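Local atomic coordinates of serine acetyltransferase 1, putative (Entamoeba histolytica, PDB entry 7BW9), a protein that probably catalyses the acetylation of serine on its hydroxyl group, as serine acetyltransferases do in cysteine biosynthesis, and is seen here with cysteine bound. Residues A[21-26]-A[118-123]; A[104-109]-A[135-140]; A[149-154]-A[166-171]. All blocks are in the same frame, centred on the assembly; numbering follows the deposited sequence.

Contact 1: A[21-26]-A[118-123]; sequences IAFKST and SSLAMI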
ATOM      1  N   ILE A  21      15.489 -29.321  -6.515  1.00 40.06           N
ATOM      2  CA  ILE A  21      15.526 -29.496  -5.065  1.00 45.05           C
ATOM      3  C   ILE A  21      15.343 -28.174  -4.336  1.00 42.36           C
ATOM      4  O   ILE A  21      14.812 -28.138  -3.219  1.00 38.93           O
ATOM      5  CB  ILE A  21      16.855 -30.173  -4.661  1.00 50.11           C
ATOM      6  CG1 ILE A  21      17.238 -31.265  -5.661  1.00 46.15           C
ATOM      7  CG2 ILE A  21      16.767 -30.753  -3.264  1.00 50.14           C
ATOM      8  CD1 ILE A  21      18.080 -30.777  -6.843  1.00 46.68           C
ATOM      9  N   ALA A  22      15.787 -27.070  -4.944  1.00 40.96           N
ATOM     10  CA  ALA A  22      15.731 -25.779  -4.269  1.00 34.09           C
ATOM     11  C   ALA A  22      14.298 -25.337  -4.012  1.00 29.96           C
ATOM     12  O   ALA A  22      14.050 -24.553  -3.090  1.00 36.94           O
ATOM     13  CB  ALA A  22      16.468 -24.720  -5.097  1.00 40.89           C
ATOM     14  N   PHE A  23      13.347 -25.818  -4.812  1.00 30.64           N
ATOM     15  CA  PHE A  23      11.943 -25.459  -4.670  1.00 35.44           C
ATOM     16  C   PHE A  23      11.188 -26.352  -3.707  1.00 41.36           C
ATOM     17  O   PHE A  23       9.996 -26.118  -3.477  1.00 46.19           O
ATOM     18  CB  PHE A  23      11.248 -25.500  -6.029  1.00 33.37           C
ATOM     19  CG  PHE A  23      11.632 -24.367  -6.919  1.00 34.97           C
ATOM     20  CD1 PHE A  23      11.089 -23.107  -6.727  1.00 26.74           C
ATOM     21  CD2 PHE A  23      12.560 -24.551  -7.931  1.00 35.07           C
ATOM     22  CE1 PHE A  23      11.453 -22.056  -7.546  1.00 21.23           C
ATOM     23  CE2 PHE A  23      12.931 -23.506  -8.753  1.00 26.78           C
ATOM     24  CZ  PHE A  23      12.371 -22.255  -8.560  1.00 31.67           C
ATOM     25  N   LYS A  24      11.834 -27.369  -3.151  1.00 45.21           N
ATOM     26  CA  LYS A  24      11.168 -28.333  -2.291  1.00 35.82           C
ATOM     27  C   LYS A  24      11.557 -28.084  -0.847  1.00 41.17           C
ATOM     28  O   LYS A  24      12.604 -27.498  -0.557  1.00 51.89           O
ATOM     29  CB  LYS A  24      11.522 -29.763  -2.703  1.00 42.30           C
ATOM     30  CG  LYS A  24      11.213 -30.038  -4.164  1.00 38.60           C
ATOM     31  CD  LYS A  24      11.757 -31.373  -4.626  1.00 38.18           C
ATOM     32  CE  LYS A  24      10.700 -32.139  -5.394  1.00 41.79           C
ATOM     33  NZ  LYS A  24      11.266 -33.246  -6.220  1.00 50.20           N
ATOM     34  N   SER A  25      10.687 -28.511   0.057  1.00 43.28           N
ATOM     35  CA  SER A  25      10.942 -28.304   1.470  1.00 42.15           C
ATOM     36  C   SER A  25      10.081 -29.285   2.252  1.00 46.65           C
ATOM     37  O   SER A  25       8.909 -29.502   1.922  1.00 44.76           O
ATOM     38  CB  SER A  25      10.658 -26.852   1.871  1.00 40.50           C
ATOM     39  OG  SER A  25      10.340 -26.720   3.244  1.00 36.31           O
ATOM     40  N   THR A  26      10.682 -29.897   3.264  1.00 39.73           N
ATOM     41  CA  THR A  26      10.015 -30.872   4.106  1.00 42.99           C
ATOM     42  C   THR A  26       9.422 -30.245   5.347  1.00 44.08           C
ATOM     43  O   THR A  26       8.950 -30.967   6.226  1.00 49.63           O
ATOM     44  CB  THR A  26      11.001 -31.964   4.510  1.00 45.21           C
ATOM     45  OG1 THR A  26      12.046 -31.382   5.301  1.00 43.42           O
ATOM     46  CG2 THR A  26      11.614 -32.613   3.273  1.00 40.16           C
ATOM     47  N   SER A 118      17.954 -14.443   0.553  1.00 31.12           N
ATOM     48  CA  SER A 118      18.887 -15.476   0.977  1.00 35.10           C
ATOM     49  C   SER A 118      18.397 -16.904   0.713  1.00 34.29           C
ATOM     50  O   SER A 118      19.204 -17.834   0.793  1.00 30.08           O
ATOM     51  CB  SER A 118      19.209 -15.302   2.469  1.00 30.09           C
ATOM     52  OG  SER A 118      18.063 -15.537   3.257  1.00 34.54           O
ATOM     53  N   SER A 119      17.121 -17.104   0.383  1.00 27.44           N
ATOM     54  CA  SER A 119      16.594 -18.445   0.155  1.00 29.29           C
ATOM     55  C   SER A 119      15.364 -18.346  -0.729  1.00 27.87           C
ATOM     56  O   SER A 119      14.699 -17.311  -0.774  1.00 28.90           O
ATOM     57  CB  SER A 119      16.257 -19.150   1.482  1.00 29.01           C
ATOM     58  OG  SER A 119      14.935 -18.852   1.929  1.00 27.72           O
ATOM     59  N   LEU A 120      15.054 -19.446  -1.422  1.00 28.03           N
ATOM     60  CA  LEU A 120      13.831 -19.481  -2.218  1.00 26.46           C
ATOM     61  C   LEU A 120      12.596 -19.465  -1.330  1.00 26.65           C
ATOM     62  O   LEU A 120      11.578 -18.864  -1.702  1.00 22.55           O
ATOM     63  CB  LEU A 120      13.804 -20.704  -3.142  1.00 32.44           C
ATOM     64  CG  LEU A 120      14.872 -20.789  -4.241  1.00 38.54           C
ATOM     65  CD1 LEU A 120      14.412 -21.702  -5.361  1.00 26.50           C
ATOM     66  CD2 LEU A 120      15.268 -19.405  -4.785  1.00 28.21           C
ATOM     67  N   ALA A 121      12.668 -20.099  -0.154  1.00 21.61           N
ATOM     68  CA  ALA A 121      11.543 -20.072   0.780  1.00 24.84           C
ATOM     69  C   ALA A 121      11.144 -18.639   1.116  1.00 24.42           C
ATOM     70  O   ALA A 121       9.966 -18.270   1.022  1.00 21.54           O
ATOM     71  CB  ALA A 121      11.898 -20.835   2.057  1.00 21.06           C
ATOM     72  N   MET A 122      12.121 -17.821   1.512  1.00 23.92           N
ATOM     73  CA  MET A 122      11.851 -16.423   1.825  1.00 22.95           C
ATOM     74  C   MET A 122      11.176 -15.733   0.648  1.00 21.76           C
ATOM     75  O   MET A 122      10.159 -15.050   0.808  1.00 22.76           O
ATOM     76  CB  MET A 122      13.156 -15.716   2.189  1.00 24.07           C
ATOM     77  CG  MET A 122      13.079 -14.186   2.124  1.00 31.01           C
ATOM     78  SD  MET A 122      14.688 -13.362   2.242  1.00 35.79           S
ATOM     79  CE  MET A 122      15.287 -14.005   3.791  1.00 30.44           C
ATOM     80  N   ILE A 123      11.719 -15.938  -0.554  1.00 20.98           N
ATOM     81  CA  ILE A 123      11.169 -15.311  -1.751  1.00 21.98           C
ATOM     82  C   ILE A 123       9.743 -15.791  -1.982  1.00 21.77           C
ATOM     83  O   ILE A 123       8.829 -14.994  -2.227  1.00 16.37           O
ATOM     84  CB  ILE A 123      12.073 -15.601  -2.968  1.00 17.03           C
ATOM     85  CG1 ILE A 123      13.450 -14.964  -2.776  1.00 19.63           C
ATOM     86  CG2 ILE A 123      11.442 -15.107  -4.273  1.00 14.30           C
ATOM     87  CD1 ILE A 123      14.498 -15.547  -3.666  1.00 17.69           C
TER
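Leu120 reaches across to Ala22 and Phe23, and its branched end shows how one side chain can dock the start of a short helix onto a turn in a loop. Leu120 CB points at residues 21-26 and lies 3.9 Å from Ala22 O, and Leu120 CG lies 4.0 Å from the same oxygen. CD1 then does most of the work. Leu120 CD1 touches Ala22 CB at 3.7 Å on one flank, and it also stands over the Phe23 ring, 3.7 Å from the ring centroid and only 13° off the normal. This is a CH-pi contact with the methyl above the middle of the ring. The other branch, Leu120 CD2, turns to helix 96-113, where it meets Ile107 CG2 at 3.8 Å.

Phe23 offers its ring in a roundabout way. Its CB heads away from the helix, but with CG set beside the backbone N and opposite the carbonyl carbon (chi1 -73°) the aromatic plane swings back beneath the leucine. Between the two segments the contact is apolar, with the leucine's CB, CG and CD1 also against the Ala22 carbonyl oxygen, and Leu120 and Phe23 are both buried.

Residues 21-23 form a single turn of 3-10 helix in the loop between helix 2-17 and helix 36-45, while Leu120 is the first residue of helix 120-126, just after Ser119 in the N-cap position. Helix 96-113 supports both partners: Phe23 rests on Lys104 and Ile108, and Leu120 on Ile107. Phe46 packs on the aromatic ring from the segment linking helices 36-45 and 47-50.

Contact 2: A[104-109]-A[135-140]; sequences KQDIIA and IQRVAH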
ATOM      1  N   LYS A 104       8.236 -19.779 -11.266  1.00 15.01           N
ATOM      2  CA  LYS A 104       9.518 -20.305 -10.800  1.00 19.65           C
ATOM      3  C   LYS A 104      10.681 -19.481 -11.337  1.00 17.19           C
ATOM      4  O   LYS A 104      11.655 -19.225 -10.620  1.00 13.21           O
ATOM      5  CB  LYS A 104       9.683 -21.766 -11.223  1.00 21.49           C
ATOM      6  CG  LYS A 104       8.790 -22.757 -10.494  1.00 24.13           C
ATOM      7  CD  LYS A 104       8.867 -24.126 -11.183  1.00 25.29           C
ATOM      8  CE  LYS A 104      10.174 -24.829 -10.868  1.00 28.29           C
ATOM      9  NZ  LYS A 104      10.286 -26.125 -11.600  1.00 32.55           N
ATOM     10  N   GLN A 105      10.599 -19.057 -12.596  1.00 12.82           N
ATOM     11  CA  GLN A 105      11.668 -18.231 -13.142  1.00 16.71           C
ATOM     12  C   GLN A 105      11.658 -16.827 -12.558  1.00 14.66           C
ATOM     13  O   GLN A 105      12.729 -16.254 -12.342  1.00 15.39           O
ATOM     14  CB  GLN A 105      11.581 -18.210 -14.659  1.00 17.61           C
ATOM     15  CG  GLN A 105      11.739 -19.612 -15.250  1.00 18.14           C
ATOM     16  CD  GLN A 105      11.596 -19.604 -16.754  1.00 27.65           C
ATOM     17  OE1 GLN A 105      12.423 -20.166 -17.472  1.00 29.94           O
ATOM     18  NE2 GLN A 105      10.557 -18.945 -17.240  1.00 24.46           N
ATOM     19  N   ASP A 106      10.472 -16.272 -12.247  1.00 16.90           N
ATOM     20  CA  ASP A 106      10.438 -15.011 -11.506  1.00 19.71           C
ATOM     21  C   ASP A 106      11.145 -15.153 -10.157  1.00 15.36           C
ATOM     22  O   ASP A 106      11.895 -14.261  -9.740  1.00 15.61           O
ATOM     23  CB  ASP A 106       8.992 -14.533 -11.310  1.00 17.85           C
ATOM     24  CG  ASP A 106       8.272 -14.211 -12.637  1.00 26.15           C
ATOM     25  OD1 ASP A 106       8.924 -13.766 -13.627  1.00 24.19           O
ATOM     26  OD2 ASP A 106       7.031 -14.400 -12.686  1.00 23.19           O
ATOM     27  N   ILE A 107      10.932 -16.282  -9.474  1.00 20.33           N
ATOM     28  CA  ILE A 107      11.598 -16.531  -8.195  1.00 16.31           C
ATOM     29  C   ILE A 107      13.107 -16.598  -8.378  1.00 15.95           C
ATOM     30  O   ILE A 107      13.870 -16.035  -7.582  1.00 18.45           O
ATOM     31  CB  ILE A 107      11.051 -17.821  -7.559  1.00 15.82           C
ATOM     32  CG1 ILE A 107       9.630 -17.590  -7.042  1.00 14.47           C
ATOM     33  CG2 ILE A 107      11.997 -18.346  -6.477  1.00 16.00           C
ATOM     34  CD1 ILE A 107       8.809 -18.852  -7.051  1.00 15.97           C
ATOM     35  N   ILE A 108      13.560 -17.302  -9.414  1.00 18.17           N
ATOM     36  CA  ILE A 108      14.988 -17.344  -9.723  1.00 18.86           C
ATOM     37  C   ILE A 108      15.517 -15.936  -9.955  1.00 14.33           C
ATOM     38  O   ILE A 108      16.578 -15.565  -9.442  1.00 15.29           O
ATOM     39  CB  ILE A 108      15.252 -18.240 -10.946  1.00 19.73           C
ATOM     40  CG1 ILE A 108      14.959 -19.719 -10.624  1.00 21.63           C
ATOM     41  CG2 ILE A 108      16.671 -18.019 -11.477  1.00 18.53           C
ATOM     42  CD1 ILE A 108      15.524 -20.197  -9.316  1.00 28.57           C
ATOM     43  N   ALA A 109      14.780 -15.137 -10.738  1.00 15.82           N
ATOM     44  CA  ALA A 109      15.200 -13.767 -11.035  1.00 16.35           C
ATOM     45  C   ALA A 109      15.293 -12.939  -9.768  1.00 17.75           C
ATOM     46  O   ALA A 109      16.188 -12.094  -9.632  1.00 14.83           O
ATOM     47  CB  ALA A 109      14.222 -13.106 -12.011  1.00 12.47           C
ATOM     48  N   ILE A 135      -0.503 -13.578  -9.337  1.00 12.44           N
ATOM     49  CA  ILE A 135      -1.828 -13.098  -9.715  1.00 13.08           C
ATOM     50  C   ILE A 135      -1.843 -12.610 -11.163  1.00 15.61           C
ATOM     51  O   ILE A 135      -2.783 -12.905 -11.917  1.00 12.96           O
ATOM     52  CB  ILE A 135      -2.286 -11.997  -8.748  1.00 11.95           C
ATOM     53  CG1 ILE A 135      -2.236 -12.513  -7.316  1.00 20.45           C
ATOM     54  CG2 ILE A 135      -3.697 -11.516  -9.095  1.00 10.22           C
ATOM     55  CD1 ILE A 135      -3.206 -13.687  -7.035  1.00 18.95           C
ATOM     56  N   GLN A 136      -0.814 -11.849 -11.577  1.00 13.17           N
ATOM     57  CA  GLN A 136      -0.860 -11.207 -12.894  1.00 11.49           C
ATOM     58  C   GLN A 136      -0.863 -12.233 -14.017  1.00 14.27           C
ATOM     59  O   GLN A 136      -1.597 -12.080 -15.000  1.00 13.25           O
ATOM     60  CB  GLN A 136       0.317 -10.244 -13.077  1.00 10.77           C
ATOM     61  CG  GLN A 136       0.048  -9.131 -14.147  1.00 15.62           C
ATOM     62  CD  GLN A 136       0.325  -9.585 -15.570  1.00 15.15           C
ATOM     63  OE1 GLN A 136       1.106 -10.506 -15.783  1.00 20.99           O
ATOM     64  NE2 GLN A 136      -0.340  -8.964 -16.546  1.00 12.23           N
ATOM     65  N   ARG A 137      -0.039 -13.276 -13.899  1.00 12.58           N
ATOM     66  CA  ARG A 137       0.004 -14.287 -14.948  1.00 18.90           C
ATOM     67  C   ARG A 137      -1.313 -15.055 -15.042  1.00 23.22           C
ATOM     68  O   ARG A 137      -1.714 -15.459 -16.141  1.00 18.59           O
ATOM     69  CB  ARG A 137       1.200 -15.211 -14.704  1.00 19.17           C
ATOM     70  CG  ARG A 137       2.520 -14.414 -14.737  1.00 18.95           C
ATOM     71  CD  ARG A 137       3.711 -15.271 -15.061  1.00 18.71           C
ATOM     72  NE  ARG A 137       4.992 -14.569 -14.958  1.00 20.55           N
ATOM     73  CZ  ARG A 137       5.506 -13.787 -15.914  1.00 22.19           C
ATOM     74  NH1 ARG A 137       4.838 -13.581 -17.041  1.00 18.57           N
ATOM     75  NH2 ARG A 137       6.695 -13.220 -15.741  1.00 15.58           N
ATOM     76  N   VAL A 138      -2.021 -15.228 -13.920  1.00 16.44           N
ATOM     77  CA  VAL A 138      -3.370 -15.780 -13.983  1.00 17.92           C
ATOM     78  C   VAL A 138      -4.311 -14.791 -14.649  1.00 18.57           C
ATOM     79  O   VAL A 138      -5.007 -15.125 -15.615  1.00 16.91           O
ATOM     80  CB  VAL A 138      -3.870 -16.153 -12.575  1.00 18.62           C
ATOM     81  CG1 VAL A 138      -5.370 -16.348 -12.600  1.00 15.00           C
ATOM     82  CG2 VAL A 138      -3.142 -17.387 -12.066  1.00 13.77           C
ATOM     83  N   ALA A 139      -4.339 -13.554 -14.138  1.00 13.51           N
ATOM     84  CA  ALA A 139      -5.284 -12.551 -14.627  1.00 14.13           C
ATOM     85  C   ALA A 139      -5.115 -12.307 -16.114  1.00 14.26           C
ATOM     86  O   ALA A 139      -6.096 -12.060 -16.823  1.00 17.00           O
ATOM     87  CB  ALA A 139      -5.091 -11.230 -13.873  1.00 11.86           C
ATOM     88  N   HIS A 140      -3.868 -12.328 -16.592  1.00 14.11           N
ATOM     89  CA  HIS A 140      -3.593 -11.983 -17.987  1.00 16.69           C
ATOM     90  C   HIS A 140      -4.217 -12.993 -18.947  1.00 18.28           C
ATOM     91  O   HIS A 140      -4.670 -12.627 -20.038  1.00 19.08           O
ATOM     92  CB  HIS A 140      -2.086 -11.881 -18.205  1.00 10.81           C
ATOM     93  CG  HIS A 140      -1.693 -11.518 -19.604  1.00 16.24           C
ATOM     94  ND1 HIS A 140      -2.059 -10.331 -20.198  1.00 20.18           N
ATOM     95  CD2 HIS A 140      -0.951 -12.187 -20.523  1.00 13.07           C
ATOM     96  CE1 HIS A 140      -1.565 -10.286 -21.425  1.00 20.87           C
ATOM     97  NE2 HIS A 140      -0.895 -11.404 -21.647  1.00 17.57           N
TER
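Asp106 and Arg137 form a side-on, bidentate salt bridge between helices 96-113 and 128-144, in the helical part that precedes the left-handed beta-helix of this family. The two backbones stay well apart, with CA atoms of Asp106 and Arg137 11.0 Å from each other, so the side chains alone span the gap, coming from opposite directions.

Conformation makes this possible. The CB atoms of Asp106 and Arg137 already point at the other helix, and a first torsion that places CG trans to the carbonyl carbon in both continues each chain from there. Arginine then runs extended from CG to NE, and a turn about the CD-NE bond (chi4 -82°) sets the guanidinium across the line of that chain. The carboxylate and guanidinium planes are then 19° apart, and the acid lies at the guanidinium edge, using a syn lone pair of each oxygen. Arg137 NH2 gives a bond to Asp106 OD1 of 3.1 Å, and reaches Asp106 OD2 weakly as well.

Both groups are buried and held by more than each other. Asp106 OD1 also accepts from Phe176 N, while Arg137 NH2 donates to Gly173 O and Arg137 NH1 to Ile172 O. The guanidinium therefore ties the helix pair to backbone from the first turn of the beta-helix, and these bonds would be expected to fix its rotation. The charges probably stabilise one another away from solvent.

Of the two strong bonds to Asp106, that from Arg137 NE to Asp106 OD2 lies nearer the guanidinium plane: 3.1 Å long, with an N-H...O angle of 160°.

Contact 3: A[149-154]-A[166-171]; sequences EYSREL and IHPGTS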
ATOM      1  N   GLU A 149     -13.304  -7.322 -17.031  1.00 27.13           N
ATOM      2  CA  GLU A 149     -13.796  -6.781 -15.771  1.00 25.93           C
ATOM      3  C   GLU A 149     -13.242  -7.547 -14.574  1.00 25.29           C
ATOM      4  O   GLU A 149     -12.687  -6.943 -13.648  1.00 22.84           O
ATOM      5  CB  GLU A 149     -15.321  -6.801 -15.749  1.00 30.18           C
ATOM      6  CG  GLU A 149     -16.005  -6.139 -16.937  1.00 35.17           C
ATOM      7  CD  GLU A 149     -16.416  -4.693 -16.687  1.00 39.59           C
ATOM      8  OE1 GLU A 149     -16.571  -4.297 -15.511  1.00 41.37           O
ATOM      9  OE2 GLU A 149     -16.594  -3.951 -17.681  1.00 49.06           O
ATOM     10  N   TYR A 150     -13.400  -8.876 -14.552  1.00 20.85           N
ATOM     11  CA  TYR A 150     -12.968  -9.605 -13.364  1.00 23.65           C
ATOM     12  C   TYR A 150     -11.447  -9.663 -13.271  1.00 17.73           C
ATOM     13  O   TYR A 150     -10.895  -9.592 -12.172  1.00 20.65           O
ATOM     14  CB  TYR A 150     -13.555 -11.018 -13.310  1.00 21.22           C
ATOM     15  CG  TYR A 150     -12.833 -11.834 -12.259  1.00 15.40           C
ATOM     16  CD1 TYR A 150     -13.019 -11.579 -10.903  1.00 21.21           C
ATOM     17  CD2 TYR A 150     -11.886 -12.773 -12.619  1.00 19.14           C
ATOM     18  CE1 TYR A 150     -12.326 -12.292  -9.943  1.00 20.43           C
ATOM     19  CE2 TYR A 150     -11.188 -13.485 -11.677  1.00 17.09           C
ATOM     20  CZ  TYR A 150     -11.404 -13.248 -10.347  1.00 21.00           C
ATOM     21  OH  TYR A 150     -10.687 -13.982  -9.432  1.00 26.06           O
ATOM     22  N   SER A 151     -10.748  -9.794 -14.407  1.00 17.85           N
ATOM     23  CA  SER A 151      -9.287  -9.772 -14.362  1.00 21.75           C
ATOM     24  C   SER A 151      -8.758  -8.466 -13.755  1.00 16.18           C
ATOM     25  O   SER A 151      -7.714  -8.469 -13.094  1.00 13.91           O
ATOM     26  CB  SER A 151      -8.713 -10.001 -15.761  1.00 14.58           C
ATOM     27  OG  SER A 151      -9.060  -8.955 -16.646  1.00 19.79           O
ATOM     28  N   ARG A 152      -9.485  -7.358 -13.939  1.00 18.32           N
ATOM     29  CA  ARG A 152      -9.078  -6.085 -13.347  1.00 16.36           C
ATOM     30  C   ARG A 152      -9.356  -6.063 -11.853  1.00 16.98           C
ATOM     31  O   ARG A 152      -8.501  -5.651 -11.057  1.00 17.83           O
ATOM     32  CB  ARG A 152      -9.795  -4.922 -14.038  1.00 21.40           C
ATOM     33  CG  ARG A 152      -9.471  -3.551 -13.436  1.00 21.18           C
ATOM     34  CD  ARG A 152      -8.030  -3.131 -13.751  1.00 23.60           C
ATOM     35  NE  ARG A 152      -7.612  -1.923 -13.039  1.00 27.81           N
ATOM     36  CZ  ARG A 152      -7.776  -0.682 -13.497  1.00 23.50           C
ATOM     37  NH1 ARG A 152      -8.367  -0.472 -14.666  1.00 23.05           N
ATOM     38  NH2 ARG A 152      -7.368   0.352 -12.779  1.00 21.19           N
ATOM     39  N   GLU A 153     -10.564  -6.482 -11.459  1.00 19.63           N
ATOM     40  CA  GLU A 153     -10.890  -6.654 -10.047  1.00 20.24           C
ATOM     41  C   GLU A 153      -9.845  -7.520  -9.349  1.00 20.03           C
ATOM     42  O   GLU A 153      -9.356  -7.185  -8.263  1.00 13.96           O
ATOM     43  CB  GLU A 153     -12.285  -7.273  -9.917  1.00 21.75           C
ATOM     44  CG  GLU A 153     -12.849  -7.292  -8.505  1.00 30.92           C
ATOM     45  CD  GLU A 153     -14.142  -8.109  -8.406  1.00 39.29           C
ATOM     46  OE1 GLU A 153     -15.229  -7.548  -8.672  1.00 37.94           O
ATOM     47  OE2 GLU A 153     -14.066  -9.317  -8.087  1.00 49.67           O
ATOM     48  N   LEU A 154      -9.485  -8.641  -9.973  1.00 15.52           N
ATOM     49  CA  LEU A 154      -8.442  -9.503  -9.422  1.00 15.55           C
ATOM     50  C   LEU A 154      -7.133  -8.743  -9.231  1.00 13.52           C
ATOM     51  O   LEU A 154      -6.522  -8.790  -8.155  1.00 13.16           O
ATOM     52  CB  LEU A 154      -8.247 -10.707 -10.338  1.00 14.43           C
ATOM     53  CG  LEU A 154      -7.185 -11.711  -9.938  1.00 17.62           C
ATOM     54  CD1 LEU A 154      -7.482 -12.244  -8.533  1.00 17.77           C
ATOM     55  CD2 LEU A 154      -7.188 -12.846 -10.984  1.00 14.52           C
ATOM     56  N   ILE A 166      -0.454  -3.489 -11.434  1.00 14.44           N
ATOM     57  CA  ILE A 166      -0.174  -4.005 -12.772  1.00 12.97           C
ATOM     58  C   ILE A 166      -1.487  -4.350 -13.456  1.00 16.61           C
ATOM     59  O   ILE A 166      -2.307  -5.104 -12.906  1.00 12.27           O
ATOM     60  CB  ILE A 166       0.739  -5.246 -12.743  1.00 13.66           C
ATOM     61  CG1 ILE A 166       2.045  -4.948 -12.025  1.00 16.11           C
ATOM     62  CG2 ILE A 166       0.999  -5.748 -14.170  1.00  8.99           C
ATOM     63  CD1 ILE A 166       2.978  -6.143 -11.984  1.00 18.78           C
ATOM     64  N   HIS A 167      -1.671  -3.830 -14.664  1.00 10.75           N
ATOM     65  CA  HIS A 167      -2.911  -4.087 -15.375  1.00 16.71           C
ATOM     66  C   HIS A 167      -2.960  -5.540 -15.861  1.00 12.82           C
ATOM     67  O   HIS A 167      -1.933  -6.122 -16.211  1.00 13.58           O
ATOM     68  CB  HIS A 167      -3.058  -3.131 -16.556  1.00 14.93           C
ATOM     69  CG  HIS A 167      -4.455  -3.036 -17.077  1.00 16.26           C
ATOM     70  ND1 HIS A 167      -4.975  -3.942 -17.977  1.00 17.29           N
ATOM     71  CD2 HIS A 167      -5.450  -2.155 -16.810  1.00 16.49           C
ATOM     72  CE1 HIS A 167      -6.234  -3.628 -18.237  1.00 20.23           C
ATOM     73  NE2 HIS A 167      -6.544  -2.543 -17.548  1.00 18.45           N
ATOM     74  N   PRO A 168      -4.146  -6.157 -15.870  1.00 13.51           N
ATOM     75  CA  PRO A 168      -4.241  -7.527 -16.403  1.00 17.24           C
ATOM     76  C   PRO A 168      -3.843  -7.642 -17.865  1.00 14.09           C
ATOM     77  O   PRO A 168      -3.404  -8.714 -18.306  1.00 17.71           O
ATOM     78  CB  PRO A 168      -5.721  -7.897 -16.182  1.00 13.37           C
ATOM     79  CG  PRO A 168      -6.434  -6.567 -16.064  1.00 17.69           C
ATOM     80  CD  PRO A 168      -5.447  -5.650 -15.396  1.00 17.47           C
ATOM     81  N   GLY A 169      -3.974  -6.569 -18.640  1.00 18.11           N
ATOM     82  CA  GLY A 169      -3.566  -6.610 -20.034  1.00 18.58           C
ATOM     83  C   GLY A 169      -2.073  -6.565 -20.264  1.00 19.02           C
ATOM     84  O   GLY A 169      -1.620  -6.927 -21.352  1.00 17.71           O
ATOM     85  N   THR A 170      -1.290  -6.148 -19.267  1.00 17.43           N
ATOM     86  CA  THR A 170       0.157  -6.052 -19.441  1.00 14.94           C
ATOM     87  C   THR A 170       0.747  -7.382 -19.915  1.00 17.32           C
ATOM     88  O   THR A 170       0.398  -8.444 -19.403  1.00 14.96           O
ATOM     89  CB  THR A 170       0.805  -5.627 -18.123  1.00 14.51           C
ATOM     90  OG1 THR A 170       0.202  -4.412 -17.665  1.00 13.51           O
ATOM     91  CG2 THR A 170       2.286  -5.411 -18.295  1.00 15.50           C
ATOM     92  N   SER A 171       1.634  -7.311 -20.911  1.00 14.73           N
ATOM     93  CA  SER A 171       2.362  -8.461 -21.435  1.00 19.60           C
ATOM     94  C   SER A 171       3.770  -8.482 -20.845  1.00 20.64           C
ATOM     95  O   SER A 171       4.542  -7.531 -21.040  1.00 16.39           O
ATOM     96  CB  SER A 171       2.433  -8.388 -22.963  1.00 21.38           C
ATOM     97  OG  SER A 171       3.139  -9.496 -23.474  1.00 28.74           O
TER
HETATM   98  O   HOH W   1      -9.272  -2.013 -17.337  1.00 28.27           O
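His167 and Arg152 come within 4.0 Å of each other at His167 NE2 and Arg152 NH1, yet what joins them is a water rather than a direct bond. The water lies 2.8 Å from His167 NE2, in the plane of the imidazole at its edge, and it accepts from Arg152 NH1 at 3.2 Å. The two flat groups are turned 54° against each other. A bend in the arginine at chi2 (70°) carries the chain round past the proline, and its NE is paired with Glu156 one turn further along the helix.

His167 also opens a type I beta turn. Pro168, next in order, is the part that presses on the helix. Pro168 CB sits 3.5 Å from Ser151 OG, Pro168 CG is 3.8 Å from Arg152 N, and the proline's CD meets the aliphatic part of the arginine. The serine hydroxyl is not engaged by the proline; it is bonded to Asp147 O. Gly169 follows, and Gly169 N donates to His167 ND1 at 2.9 Å and 165°, nearly in the ring plane, so the imidazole is held at both nitrogens. Thr170 ends the turn, its N donating to His167 O to close it.

The His167 side chain lies about 6 Å from a bound cysteine, and Ala116 of the third subunit packs on it, consistent with a place beside the pocket at the subunit interface. In the fold, this turn joins strand 165-166 to strand 171-172 at the start of the left-handed beta-helix, with helix 148-162 on one flank, helix 128-144 bonded through Gln136 and His140 to the turn's carbonyls, and the following coil paired with His167 and Ser171.

Overall arrangement
The three contacts follow one another from the outer part of the helical region to the start of the beta-helix: contact 2 lies between the others, 16 Å from contact 1 and 14 Å from contact 3 by centres, while contacts 1 and 3 are 29 Å apart on opposite sides of the chain's centre. Along the sequence, contacts 1 and 2 alternate their segments, and contact 3 comes after both. Helix 96-113 links contacts 1 and 2, and helix 128-144 links contacts 2 and 3, both of which also touch the third subunit. Helical packing is thereby continued into the coils beside the cysteine-binding region.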